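Local coordinates for exotoxin type A precursor (allele 1) (Streptococcus pyogenes phage T12, PDB 1FNU), which probably acts as a superantigen toxin of the staphylococcal and streptococcal family, the erythrogenic toxin associated with scarlet fever, at residues 42-47 with 59-64; 80-85 with 95-100; 22-27 with 196-201. All blocks are in the same frame, centred on the assembly; numbering follows the deposited sequence.

Contact 1. Residues 42-47 with 59-64; sequences LSHDLI and KTELKN
The imidazole of His44 and the carboxylate of Glu61 run side by side, their planes turned 55° apart. Glu61 OE1 stands at the ring edge, near its plane, where it receives a weak hydrogen bond from His44 NE2 (3.4 Å). The chi1 of 60° places the His44 ring between its own backbone N and carbonyl carbon, pointing it the same way as Glu61. The other oxygen, Glu61 OE2, is met from above the carboxylate plane by Lys59 NZ in a 3.0 Å salt bridge. Asp45 OD2 likewise takes the backbone N of Leu42 from above its plane, at 2.8 Å, adding a side-chain bond to the type I turn from Leu42 to Asp45, while OD1 binds the N of Leu41.

Beneath these groups lies an antiparallel hairpin. Leu46 and Thr60 form its hydrogen-bonded pair, with N-to-O distances of 2.9 Å in both directions, and Leu62 N adds a bond to His44 O. On the face of Leu46 and Thr60, Leu46 CD1 meets Leu62 CD1 at 4.0 Å; leucines suit this buried side, which Phe71 of helix 65-72 continues. On the charged face of this OB-fold hairpin, lysine is long enough to reach both Glu61 and Tyr88 O, and the Asp45 carboxylate, nearby but beyond salt-bridge range, probably helps keep Lys59 protonated.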
loop_
_atom_site.group_PDB
_atom_site.type_symbol
_atom_site.label_atom_id
_atom_site.label_comp_id
_atom_site.label_asym_id
_atom_site.label_seq_id
_atom_site.Cartn_x
_atom_site.Cartn_y
_atom_site.Cartn_z
ATOM N N LEU A 42 -10.397 -11.970 1.975
ATOM C CA LEU A 42 -10.507 -12.807 0.796
ATOM C C LEU A 42 -11.010 -14.207 1.231
ATOM O O LEU A 42 -10.889 -14.575 2.380
ATOM C CB LEU A 42 -9.141 -12.899 0.168
ATOM C CG LEU A 42 -8.540 -11.545 -0.313
ATOM C CD1 LEU A 42 -7.425 -11.813 -1.280
ATOM C CD2 LEU A 42 -9.638 -10.699 -1.013
ATOM N N SER A 43 -11.540 -14.998 0.315
ATOM C CA SER A 43 -12.056 -16.310 0.711
ATOM C C SER A 43 -11.066 -17.273 1.406
ATOM O O SER A 43 -11.501 -18.204 2.098
ATOM C CB SER A 43 -12.633 -17.003 -0.529
ATOM O OG SER A 43 -13.636 -16.189 -1.074
ATOM N N HIS A 44 -9.752 -17.063 1.257
ATOM C CA HIS A 44 -8.841 -18.052 1.833
ATOM C C HIS A 44 -8.210 -17.642 3.132
ATOM O O HIS A 44 -7.289 -18.290 3.599
ATOM C CB HIS A 44 -7.724 -18.423 0.859
ATOM C CG HIS A 44 -6.861 -17.258 0.437
ATOM N ND1 HIS A 44 -7.064 -16.561 -0.718
ATOM C CD2 HIS A 44 -5.856 -16.619 1.075
ATOM C CE1 HIS A 44 -6.224 -15.538 -0.784
ATOM N NE2 HIS A 44 -5.478 -15.552 0.299
ATOM N N ASP A 45 -8.694 -16.541 3.682
ATOM C CA ASP A 45 -8.181 -16.086 4.934
ATOM C C ASP A 45 -9.255 -16.048 5.994
ATOM O O ASP A 45 -10.440 -16.190 5.669
ATOM C CB ASP A 45 -7.488 -14.677 4.791
ATOM C CG ASP A 45 -8.468 -13.478 4.503
ATOM O OD1 ASP A 45 -9.444 -13.191 5.257
ATOM O OD2 ASP A 45 -8.215 -12.722 3.512
ATOM N N LEU A 46 -8.820 -15.910 7.271
ATOM C CA LEU A 46 -9.762 -15.707 8.405
ATOM C C LEU A 46 -9.084 -14.605 9.311
ATOM O O LEU A 46 -7.880 -14.599 9.474
ATOM C CB LEU A 46 -10.036 -17.011 9.223
ATOM C CG LEU A 46 -10.794 -18.192 8.517
ATOM C CD1 LEU A 46 -10.635 -19.490 9.377
ATOM C CD2 LEU A 46 -12.294 -17.705 8.260
ATOM N N ILE A 47 -9.895 -13.695 9.844
ATOM C CA ILE A 47 -9.508 -12.554 10.666
ATOM C C ILE A 47 -10.066 -12.833 12.018
ATOM O O ILE A 47 -11.201 -13.331 12.139
ATOM C CB ILE A 47 -10.166 -11.281 10.112
ATOM C CG1 ILE A 47 -9.610 -11.029 8.718
ATOM C CG2 ILE A 47 -9.990 -10.100 11.041
ATOM C CD1 ILE A 47 -10.213 -9.770 8.121
ATOM N N LYS A 59 -4.772 -11.509 11.096
ATOM C CA LYS A 59 -5.279 -12.251 9.942
ATOM C C LYS A 59 -4.364 -13.442 9.606
ATOM O O LYS A 59 -3.141 -13.329 9.656
ATOM C CB LYS A 59 -5.361 -11.359 8.673
ATOM C CG LYS A 59 -5.901 -12.114 7.496
ATOM C CD LYS A 59 -5.697 -11.314 6.179
ATOM C CE LYS A 59 -4.283 -11.453 5.591
ATOM N NZ LYS A 59 -4.249 -10.993 4.197
ATOM N N THR A 60 -4.979 -14.612 9.350
ATOM C CA THR A 60 -4.245 -15.776 8.855
ATOM C C THR A 60 -4.718 -16.215 7.494
ATOM O O THR A 60 -5.953 -16.323 7.241
ATOM C CB THR A 60 -4.287 -17.018 9.743
ATOM O OG1 THR A 60 -3.592 -18.046 9.052
ATOM C CG2 THR A 60 -5.791 -17.495 10.053
ATOM N N GLU A 61 -3.742 -16.463 6.606
ATOM C CA GLU A 61 -4.022 -16.887 5.275
ATOM C C GLU A 61 -3.741 -18.342 5.229
ATOM O O GLU A 61 -2.625 -18.737 5.449
ATOM C CB GLU A 61 -3.137 -16.186 4.213
ATOM C CG GLU A 61 -3.628 -14.815 3.832
ATOM C CD GLU A 61 -2.669 -14.153 2.817
ATOM O OE1 GLU A 61 -2.427 -14.825 1.723
ATOM O OE2 GLU A 61 -2.218 -12.998 3.190
ATOM N N LEU A 62 -4.764 -19.110 4.849
ATOM C CA LEU A 62 -4.664 -20.547 4.745
ATOM C C LEU A 62 -4.457 -20.976 3.285
ATOM O O LEU A 62 -4.279 -20.187 2.390
ATOM C CB LEU A 62 -5.916 -21.178 5.393
ATOM C CG LEU A 62 -5.859 -20.797 6.894
ATOM C CD1 LEU A 62 -7.231 -20.607 7.492
ATOM C CD2 LEU A 62 -5.020 -21.862 7.672
ATOM N N LYS A 63 -4.461 -22.270 3.071
ATOM C CA LYS A 63 -4.210 -22.836 1.787
ATOM C C LYS A 63 -5.046 -22.352 0.660
ATOM O O LYS A 63 -4.544 -21.996 -0.387
ATOM C CB LYS A 63 -4.326 -24.348 1.878
ATOM C CG LYS A 63 -4.031 -25.017 0.569
ATOM C CD LYS A 63 -4.170 -26.529 0.732
ATOM C CE LYS A 63 -4.289 -27.106 -0.622
ATOM N NZ LYS A 63 -3.544 -28.441 -0.565
ATOM N N ASN A 64 -6.328 -22.326 0.928
ATOM C CA ASN A 64 -7.361 -21.954 -0.022
ATOM C C ASN A 64 -8.704 -21.771 0.658
ATOM O O ASN A 64 -8.812 -21.855 1.875
ATOM C CB ASN A 64 -7.538 -23.017 -1.098
ATOM C CG ASN A 64 -7.748 -24.424 -0.532
ATOM O OD1 ASN A 64 -8.414 -24.618 0.500
ATOM N ND2 ASN A 64 -7.213 -25.414 -1.226
HETATM O O HOH W 1 -5.997 -12.236 2.659
#

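Contact 2. Residues 80-85 with 95-100; sequences GVEYYH and RSACIY
Tyr83 and Cys98 meet through both backbone and side chain. Their backbones form a single antiparallel bridge, a hydrogen-bonded pair in which Tyr83 N reaches Cys98 O and Cys98 N reaches Tyr83 O, each at 3.0 Å. Beside it, the CA of Glu82 makes a CA-H...O contact with Cys98 O.

Among the aromatic contacts, Cys98 CB lies over one face of the Tyr83 ring, a CH-pi contact 3.7 Å from the centroid, with SG placed obliquely farther out. A chi1 of 68°, with CG between the backbone N and carbonyl carbon, carries the ring there. Tyrosine suits this place because its face takes the CB of Cys98, while its hydroxyl donates to water 3 (2.6 Å from Tyr83 OH), which in turn donates to Ile99 O. The Tyr100 ring is nearly parallel to that of Tyr83, at 17°, but slid so far that they barely overlap. Tyr84 presents its edge to Ser96 O, with CD1 at 3.3 Å.

Ile99 CG2 packs on the CB methylene of Glu82. Water 2 joins Val81 O to Tyr100 N where direct pairing has lapsed.

Cys98 is tied to Cys87 by the disulfide. Strand 96-105 lies between strands 75-80 and 57-61 in the sheet, Tyr100 OH bonds Ser195 of helix 194-197, and Val81 packs on helix 19-26.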
loop_
_atom_site.group_PDB
_atom_site.type_symbol
_atom_site.label_atom_id
_atom_site.label_comp_id
_atom_site.label_asym_id
_atom_site.label_seq_id
_atom_site.Cartn_x
_atom_site.Cartn_y
_atom_site.Cartn_z
ATOM N N GLY A 80 1.609 -18.498 15.540
ATOM C CA GLY A 80 2.221 -18.126 14.265
ATOM C C GLY A 80 3.322 -17.068 14.384
ATOM O O GLY A 80 3.408 -16.382 15.409
ATOM N N VAL A 81 4.131 -16.991 13.313
ATOM C CA VAL A 81 5.253 -16.039 13.193
ATOM C C VAL A 81 4.626 -14.859 12.426
ATOM O O VAL A 81 4.319 -15.004 11.269
ATOM C CB VAL A 81 6.412 -16.720 12.355
ATOM C CG1 VAL A 81 7.624 -15.737 12.135
ATOM C CG2 VAL A 81 6.823 -18.023 13.078
ATOM N N GLU A 82 4.405 -13.737 13.073
ATOM C CA GLU A 82 3.754 -12.645 12.409
ATOM C C GLU A 82 4.642 -11.620 11.701
ATOM O O GLU A 82 5.811 -11.493 12.052
ATOM C CB GLU A 82 2.813 -11.899 13.365
ATOM C CG GLU A 82 3.447 -10.966 14.309
ATOM C CD GLU A 82 4.458 -11.585 15.276
ATOM O OE1 GLU A 82 4.696 -12.810 15.380
ATOM O OE2 GLU A 82 5.038 -10.839 16.026
ATOM N N TYR A 83 4.034 -10.950 10.719
ATOM C CA TYR A 83 4.629 -9.847 9.959
ATOM C C TYR A 83 3.621 -8.710 9.872
ATOM O O TYR A 83 2.382 -8.892 9.954
ATOM C CB TYR A 83 5.041 -10.223 8.522
ATOM C CG TYR A 83 3.903 -10.522 7.579
ATOM C CD1 TYR A 83 3.328 -11.797 7.550
ATOM C CD2 TYR A 83 3.407 -9.562 6.712
ATOM C CE1 TYR A 83 2.255 -12.123 6.658
ATOM C CE2 TYR A 83 2.316 -9.891 5.778
ATOM C CZ TYR A 83 1.771 -11.182 5.791
ATOM O OH TYR A 83 0.764 -11.488 4.910
ATOM N N TYR A 84 4.193 -7.520 9.687
ATOM C CA TYR A 84 3.469 -6.258 9.618
ATOM C C TYR A 84 3.540 -5.600 8.241
ATOM O O TYR A 84 2.511 -5.163 7.688
ATOM C CB TYR A 84 4.078 -5.305 10.690
ATOM C CG TYR A 84 3.897 -5.877 12.076
ATOM C CD1 TYR A 84 2.663 -5.785 12.691
ATOM C CD2 TYR A 84 4.904 -6.564 12.731
ATOM C CE1 TYR A 84 2.420 -6.327 13.872
ATOM C CE2 TYR A 84 4.637 -7.149 13.984
ATOM C CZ TYR A 84 3.382 -6.996 14.510
ATOM O OH TYR A 84 3.017 -7.463 15.754
ATOM N N HIS A 85 4.763 -5.500 7.743
ATOM C CA HIS A 85 5.019 -4.912 6.406
ATOM C C HIS A 85 4.249 -5.724 5.351
ATOM O O HIS A 85 4.475 -6.961 5.264
ATOM C CB HIS A 85 6.479 -4.978 6.086
ATOM C CG HIS A 85 6.807 -4.270 4.801
ATOM N ND1 HIS A 85 7.591 -4.845 3.829
ATOM C CD2 HIS A 85 6.383 -3.085 4.291
ATOM C CE1 HIS A 85 7.636 -4.056 2.765
ATOM N NE2 HIS A 85 6.908 -2.986 3.010
ATOM N N ARG A 95 -3.817 -1.259 13.275
ATOM C CA ARG A 95 -2.961 -2.105 14.130
ATOM C C ARG A 95 -3.098 -3.547 13.821
ATOM O O ARG A 95 -3.463 -4.322 14.694
ATOM C CB ARG A 95 -3.283 -1.830 15.609
ATOM C CG ARG A 95 -3.115 -0.342 15.911
ATOM C CD ARG A 95 -3.194 0.010 17.443
ATOM N NE ARG A 95 -2.023 -0.458 18.260
ATOM C CZ ARG A 95 -1.966 -1.557 19.001
ATOM N NH1 ARG A 95 -3.007 -2.386 19.085
ATOM N NH2 ARG A 95 -0.856 -1.832 19.689
ATOM N N SER A 96 -2.837 -3.953 12.591
ATOM C CA SER A 96 -2.994 -5.397 12.361
ATOM C C SER A 96 -1.677 -6.163 12.256
ATOM O O SER A 96 -0.620 -5.544 12.154
ATOM C CB SER A 96 -3.913 -5.678 11.145
ATOM O OG SER A 96 -3.671 -4.791 10.091
ATOM N N ALA A 97 -1.771 -7.490 12.351
ATOM C CA ALA A 97 -0.672 -8.445 12.270
ATOM C C ALA A 97 -1.186 -9.555 11.362
ATOM O O ALA A 97 -2.376 -9.810 11.325
ATOM C CB ALA A 97 -0.362 -9.020 13.673
ATOM N N CYS A 98 -0.267 -10.218 10.640
ATOM C CA CYS A 98 -0.626 -11.263 9.722
ATOM C C CYS A 98 0.245 -12.475 9.882
ATOM O O CYS A 98 1.400 -12.377 10.242
ATOM C CB CYS A 98 -0.507 -10.783 8.260
ATOM S SG CYS A 98 -1.743 -9.581 7.609
ATOM N N ILE A 99 -0.355 -13.622 9.619
ATOM C CA ILE A 99 0.334 -14.904 9.635
ATOM C C ILE A 99 -0.163 -15.799 8.478
ATOM O O ILE A 99 -1.119 -15.484 7.772
ATOM C CB ILE A 99 0.112 -15.689 11.000
ATOM C CG1 ILE A 99 -1.394 -16.090 11.235
ATOM C CG2 ILE A 99 0.580 -14.852 12.211
ATOM C CD1 ILE A 99 -1.523 -17.173 12.390
ATOM N N TYR A 100 0.539 -16.908 8.277
ATOM C CA TYR A 100 0.133 -17.883 7.300
ATOM C C TYR A 100 -0.069 -19.140 8.158
ATOM O O TYR A 100 0.665 -19.381 9.145
ATOM C CB TYR A 100 1.187 -18.110 6.245
ATOM C CG TYR A 100 1.256 -16.992 5.222
ATOM C CD1 TYR A 100 0.423 -16.962 4.086
ATOM C CD2 TYR A 100 2.168 -15.955 5.404
ATOM C CE1 TYR A 100 0.518 -15.905 3.151
ATOM C CE2 TYR A 100 2.277 -14.915 4.515
ATOM C CZ TYR A 100 1.480 -14.884 3.418
ATOM O OH TYR A 100 1.668 -13.872 2.575
HETATM O O HOH W 2 3.012 -17.075 9.522
HETATM O O HOH W 3 -1.026 -13.132 5.893
#

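Contact 3. Residues 22-27 with 196-201; sequences YFLYEG and KYLMIY
Leu24 and Leu198 mark the nearest backbone approach, yet their CA atoms are 9.6 Å apart, so side chains alone bridge the gap. Residues 22-26 are the last turn of helix 19-26, and Gly27 is the first to leave helical geometry. Across from them, helix 194-197 ends at Tyr197 and the chain tightens into a 3-10 segment, 198-201, in which Tyr201 N bonds to Leu198 O at 2.9 Å. From this side Tyr197, Leu198 and Tyr201 all send side chains to the helix.

The two leucines reach toward each other tip to tip, with Leu24 CD1 lying 4.0 Å from Leu198 CD1. Branched aliphatic ends suit this buried seam, since they fill it without needing polar partners. Next to them Tyr25 extends its ring across the gap: CG lies opposite its carbonyl carbon, beside the backbone N (chi1 -63°), and the hydroxyl reaches the far segment. There Tyr25 OH donates to Tyr201 OH at 2.8 Å, the acceptor oxygen lying in the plane of the Tyr25 ring at its edge. The two tyrosines come from opposite directions. The same Tyr25 hydroxyl oxygen lies in the plane of the Tyr197 ring, at its edge, 3.7 Å from Tyr197 CE2. Tyrosine is apt here, because a long aromatic side chain spans the distance while its buried polar end finds a partner.

Tyr201 and Tyr197 both have further polar partners: Tyr201 OH binds Asp146 OD2, and Tyr197 OH binds Asp185 O and Arg150. Helix 142-157, which carries Asp146 and Arg150, therefore backs the contact, with Tyr25 also packing on Arg150. Leu24 also rests on Val81, and Leu198 and Tyr201 pack on Tyr100 of strand 96-105.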
loop_
_atom_site.group_PDB
_atom_site.type_symbol
_atom_site.label_atom_id
_atom_site.label_comp_id
_atom_site.label_asym_id
_atom_site.label_seq_id
_atom_site.Cartn_x
_atom_site.Cartn_y
_atom_site.Cartn_z
ATOM N N TYR A 22 15.833 -12.636 10.978
ATOM C CA TYR A 22 16.210 -12.540 12.397
ATOM C C TYR A 22 15.066 -11.989 13.315
ATOM O O TYR A 22 14.788 -12.544 14.386
ATOM C CB TYR A 22 17.469 -11.626 12.612
ATOM C CG TYR A 22 17.736 -11.244 14.103
ATOM C CD1 TYR A 22 18.239 -12.190 15.046
ATOM C CD2 TYR A 22 17.421 -9.962 14.590
ATOM C CE1 TYR A 22 18.411 -11.875 16.366
ATOM C CE2 TYR A 22 17.592 -9.629 15.973
ATOM C CZ TYR A 22 18.086 -10.589 16.847
ATOM O OH TYR A 22 18.305 -10.281 18.202
ATOM N N PHE A 23 14.440 -10.859 12.949
ATOM C CA PHE A 23 13.424 -10.319 13.855
ATOM C C PHE A 23 12.135 -11.185 13.949
ATOM O O PHE A 23 11.446 -11.096 14.952
ATOM C CB PHE A 23 13.106 -8.845 13.460
ATOM C CG PHE A 23 14.208 -7.869 13.804
ATOM C CD1 PHE A 23 14.375 -7.458 15.134
ATOM C CD2 PHE A 23 15.036 -7.314 12.780
ATOM C CE1 PHE A 23 15.343 -6.489 15.480
ATOM C CE2 PHE A 23 16.007 -6.369 13.074
ATOM C CZ PHE A 23 16.177 -5.934 14.446
ATOM N N LEU A 24 11.874 -12.017 12.944
ATOM C CA LEU A 24 10.708 -12.899 12.907
ATOM C C LEU A 24 10.903 -14.042 13.944
ATOM O O LEU A 24 9.998 -14.416 14.670
ATOM C CB LEU A 24 10.560 -13.560 11.525
ATOM C CG LEU A 24 10.259 -12.769 10.231
ATOM C CD1 LEU A 24 10.254 -13.707 8.990
ATOM C CD2 LEU A 24 8.925 -11.960 10.435
ATOM N N TYR A 25 12.120 -14.554 14.052
ATOM C CA TYR A 25 12.375 -15.671 14.947
ATOM C C TYR A 25 12.970 -15.368 16.324
ATOM O O TYR A 25 12.932 -16.231 17.261
ATOM C CB TYR A 25 13.192 -16.716 14.211
ATOM C CG TYR A 25 12.417 -17.304 13.015
ATOM C CD1 TYR A 25 11.395 -18.243 13.218
ATOM C CD2 TYR A 25 12.717 -16.933 11.713
ATOM C CE1 TYR A 25 10.679 -18.835 12.153
ATOM C CE2 TYR A 25 12.040 -17.486 10.625
ATOM C CZ TYR A 25 11.019 -18.445 10.837
ATOM O OH TYR A 25 10.356 -18.966 9.763
ATOM N N GLU A 26 13.525 -14.179 16.446
ATOM C CA GLU A 26 14.030 -13.723 17.727
ATOM C C GLU A 26 12.806 -13.162 18.484
ATOM O O GLU A 26 12.737 -13.282 19.697
ATOM C CB GLU A 26 15.020 -12.612 17.535
ATOM C CG GLU A 26 15.443 -11.887 18.849
ATOM C CD GLU A 26 16.130 -12.804 19.827
ATOM O OE1 GLU A 26 16.731 -13.801 19.371
ATOM O OE2 GLU A 26 16.085 -12.530 21.056
ATOM N N GLY A 27 11.850 -12.557 17.787
ATOM C CA GLY A 27 10.656 -11.991 18.447
ATOM C C GLY A 27 9.711 -13.082 18.967
ATOM O O GLY A 27 9.974 -14.269 18.716
ATOM N N LYS A 196 6.324 -12.911 1.568
ATOM C CA LYS A 196 6.530 -13.975 0.601
ATOM C C LYS A 196 7.214 -15.242 1.210
ATOM O O LYS A 196 6.755 -16.362 0.986
ATOM C CB LYS A 196 7.326 -13.465 -0.612
ATOM C CG LYS A 196 8.858 -13.581 -0.356
ATOM C CD LYS A 196 9.944 -13.385 -1.556
ATOM C CE LYS A 196 9.654 -14.254 -2.857
ATOM N NZ LYS A 196 9.615 -15.839 -2.722
ATOM N N TYR A 197 8.219 -15.018 2.062
ATOM C CA TYR A 197 8.993 -16.029 2.741
ATOM C C TYR A 197 8.089 -16.861 3.649
ATOM O O TYR A 197 8.207 -18.102 3.686
ATOM C CB TYR A 197 10.055 -15.424 3.684
ATOM C CG TYR A 197 10.860 -16.490 4.412
ATOM C CD1 TYR A 197 11.724 -17.330 3.701
ATOM C CD2 TYR A 197 10.606 -16.784 5.765
ATOM C CE1 TYR A 197 12.285 -18.435 4.280
ATOM C CE2 TYR A 197 11.168 -17.881 6.348
ATOM C CZ TYR A 197 12.001 -18.714 5.595
ATOM O OH TYR A 197 12.556 -19.835 6.186
ATOM N N LEU A 198 7.169 -16.203 4.368
ATOM C CA LEU A 198 6.362 -16.924 5.352
ATOM C C LEU A 198 5.278 -17.875 4.790
ATOM O O LEU A 198 4.636 -18.654 5.531
ATOM C CB LEU A 198 5.821 -15.891 6.395
ATOM C CG LEU A 198 6.920 -15.327 7.365
ATOM C CD1 LEU A 198 6.366 -14.221 8.233
ATOM C CD2 LEU A 198 7.414 -16.488 8.307
ATOM N N MET A 199 5.155 -17.852 3.471
ATOM C CA MET A 199 4.219 -18.678 2.766
ATOM C C MET A 199 4.670 -20.125 2.946
ATOM O O MET A 199 3.915 -20.988 2.605
ATOM C CB MET A 199 4.093 -18.250 1.293
ATOM C CG MET A 199 3.331 -16.902 1.135
ATOM S SD MET A 199 3.301 -16.238 -0.593
ATOM C CE MET A 199 2.265 -17.274 -1.362
ATOM N N ILE A 200 5.849 -20.409 3.509
ATOM C CA ILE A 200 6.123 -21.839 3.788
ATOM C C ILE A 200 5.106 -22.411 4.811
ATOM O O ILE A 200 4.975 -23.634 4.951
ATOM C CB ILE A 200 7.573 -22.058 4.353
ATOM C CG1 ILE A 200 7.766 -21.127 5.552
ATOM C CG2 ILE A 200 8.608 -21.901 3.158
ATOM C CD1 ILE A 200 8.938 -21.413 6.459
ATOM N N TYR A 201 4.368 -21.545 5.507
ATOM C CA TYR A 201 3.365 -21.979 6.504
ATOM C C TYR A 201 1.915 -21.908 6.042
ATOM O O TYR A 201 0.941 -22.230 6.805
ATOM C CB TYR A 201 3.436 -21.093 7.756
ATOM C CG TYR A 201 4.764 -21.102 8.359
ATOM C CD1 TYR A 201 5.481 -22.295 8.478
ATOM C CD2 TYR A 201 5.331 -19.904 8.854
ATOM C CE1 TYR A 201 6.730 -22.296 9.097
ATOM C CE2 TYR A 201 6.556 -19.889 9.470
ATOM C CZ TYR A 201 7.259 -21.075 9.604
ATOM O OH TYR A 201 8.473 -21.004 10.244
#

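Contacts 1 and 2 share the five-stranded sheet of the OB-fold domain, where strands 57-61 and 96-105 are neighbours; Lys59 probably bonds through its backbone to both Ala97 and Ile99. All three contacts are largely buried, but contact 3 lies deepest, its centre about 7 Å from the centre of the chain, against about 12 Å for the centre of contact 2 and about 16 Å for that of contact 1. The chemistry differs as well: ladder bonds and charges in contact 1, a lone bridge with aromatic and water contacts in contact 2, and side chains alone in contact 3, which joins segments from the two family domains. Tyr100 of contact 2 touches both other contacts.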